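Local structure of TT1696 protein (Thermus thermophilus, 1UFB) at residues H95-P99 with A100-Y104. The protein is of unknown function but belongs to the HEPN family of helical proteins and may bind DNA. Residues are numbered along the deposited sequence; the frame is centred on the assembly and turned at random.
Sequences HPAGP and AARHY
The imidazoles of His95 and His103 lie face against face where the loop before helix 106-126 curls back on itself. It is an offset stack: the centroids are 4.1 Å apart, the planes are tilted by only 6°, and the two side chains run past each other in opposite directions. Each CB therefore sits over the partner ring, a reciprocal pair of CH-pi contacts, with His95 CB 3.7 Å from the centroid of the His103 ring. His103 suits the middle layer because a flat ring can be used on both faces: the other one carries Arg102 CG. With chi1 at 76°, Arg102 CG stands between its backbone N and carbonyl carbon, and the extended chain beyond it brings the guanidinium back over the loop, one face on Ala97 O and Gly98 CA. Gly98, with no side chain, lets Arg102 NH1 come within 3.3 Å of its CA, and its positive phi also favours glycine. Tyr104 stands steeply to His95, planes at 81°, and brings OH to the imidazole edge, 3.1 Å from His95 CE1; His95 NE2 itself is hydrogen-bonded to Pro88 O. Arg3 of the second subunit binds His95 O, so the folded loop also takes part in the dimer. At the NE2 edge of His103, water 1 lies 3.0 Å from His103 NE2 and bonds weakly to Ala97 N and Arg102 NH2. A weak bond from His103 ND1 to Ala100 O, 3.4 Å, helps fix the ring's rotation, so His103 pairs nonpolar faces with a polar edge.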
loop_
_atom_site.group_PDB
_atom_site.type_symbol
_atom_site.label_atom_id
_atom_site.label_comp_id
_atom_site.label_asym_id
_atom_site.label_seq_id
_atom_site.Cartn_x
_atom_site.Cartn_y
_atom_site.Cartn_z
ATOM N N HIS A 95 8.326 -13.135 -5.692
ATOM C CA HIS A 95 9.743 -13.532 -5.559
ATOM C C HIS A 95 9.874 -15.025 -5.361
ATOM O O HIS A 95 8.938 -15.676 -4.909
ATOM C CB HIS A 95 10.391 -12.818 -4.409
ATOM C CG HIS A 95 10.158 -11.341 -4.431
ATOM N ND1 HIS A 95 11.007 -10.463 -5.061
ATOM C CD2 HIS A 95 9.172 -10.589 -3.885
ATOM C CE1 HIS A 95 10.566 -9.226 -4.895
ATOM N NE2 HIS A 95 9.451 -9.278 -4.190
ATOM N N PRO A 96 11.043 -15.597 -5.722
ATOM C CA PRO A 96 11.210 -17.045 -5.561
ATOM C C PRO A 96 10.978 -17.577 -4.187
ATOM O O PRO A 96 10.389 -18.625 -4.004
ATOM C CB PRO A 96 12.649 -17.285 -6.021
ATOM C CG PRO A 96 12.779 -16.283 -7.181
ATOM C CD PRO A 96 12.090 -15.026 -6.592
ATOM N N ALA A 97 11.398 -16.849 -3.181
ATOM C CA ALA A 97 11.258 -17.437 -1.875
ATOM C C ALA A 97 11.187 -16.366 -0.834
ATOM O O ALA A 97 11.542 -15.200 -1.108
ATOM C CB ALA A 97 12.489 -18.350 -1.615
ATOM N N GLY A 98 10.745 -16.776 0.356
ATOM C CA GLY A 98 10.618 -15.871 1.486
ATOM C C GLY A 98 9.520 -14.806 1.325
ATOM O O GLY A 98 8.802 -14.740 0.304
ATOM N N PRO A 99 9.345 -13.983 2.364
ATOM C CA PRO A 99 8.346 -12.923 2.314
ATOM C C PRO A 99 8.884 -11.849 1.344
ATOM O O PRO A 99 10.091 -11.779 1.064
ATOM C CB PRO A 99 8.301 -12.408 3.741
ATOM C CG PRO A 99 9.746 -12.704 4.248
ATOM C CD PRO A 99 9.939 -14.108 3.705
ATOM N N ALA A 100 7.982 -11.011 0.855
ATOM C CA ALA A 100 8.364 -9.944 -0.049
ATOM C C ALA A 100 9.361 -8.977 0.596
ATOM O O ALA A 100 10.346 -8.624 -0.024
ATOM C CB ALA A 100 7.101 -9.155 -0.477
ATOM N N ALA A 101 9.109 -8.598 1.847
ATOM C CA ALA A 101 9.919 -7.582 2.568
ATOM C C ALA A 101 11.434 -7.707 2.585
ATOM O O ALA A 101 12.167 -6.671 2.565
ATOM C CB ALA A 101 9.420 -7.491 4.008
ATOM N N ARG A 102 11.893 -8.961 2.599
ATOM C CA ARG A 102 13.332 -9.232 2.684
ATOM C C ARG A 102 14.104 -8.971 1.406
ATOM O O ARG A 102 15.321 -8.946 1.408
ATOM C CB ARG A 102 13.603 -10.691 3.138
ATOM C CG ARG A 102 13.389 -11.680 2.074
ATOM C CD ARG A 102 13.857 -13.108 2.456
ATOM N NE ARG A 102 14.169 -13.823 1.211
ATOM C CZ ARG A 102 14.173 -15.144 1.036
ATOM N NH1 ARG A 102 13.861 -15.964 2.047
ATOM N NH2 ARG A 102 14.508 -15.636 -0.163
ATOM N N HIS A 103 13.407 -8.781 0.298
ATOM C CA HIS A 103 14.125 -8.566 -0.936
ATOM C C HIS A 103 14.452 -7.112 -1.201
ATOM O O HIS A 103 14.895 -6.813 -2.303
ATOM C CB HIS A 103 13.307 -9.115 -2.115
ATOM C CG HIS A 103 13.097 -10.597 -2.054
ATOM N ND1 HIS A 103 11.994 -11.173 -1.464
ATOM C CD2 HIS A 103 13.876 -11.624 -2.479
ATOM C CE1 HIS A 103 12.099 -12.490 -1.524
ATOM N NE2 HIS A 103 13.231 -12.790 -2.135
ATOM N N TYR A 104 14.251 -6.222 -0.227
ATOM C CA TYR A 104 14.487 -4.805 -0.489
ATOM C C TYR A 104 15.512 -4.233 0.488
ATOM O O TYR A 104 15.481 -4.577 1.646
ATOM C CB TYR A 104 13.132 -4.064 -0.442
ATOM C CG TYR A 104 12.252 -4.584 -1.564
ATOM C CD1 TYR A 104 11.560 -5.794 -1.434
ATOM C CD2 TYR A 104 12.217 -3.920 -2.813
ATOM C CE1 TYR A 104 10.858 -6.327 -2.528
ATOM C CE2 TYR A 104 11.543 -4.434 -3.895
ATOM C CZ TYR A 104 10.855 -5.655 -3.753
ATOM O OH TYR A 104 10.198 -6.165 -4.835
HETATM O O HOH W 1 14.054 -15.466 -3.339
#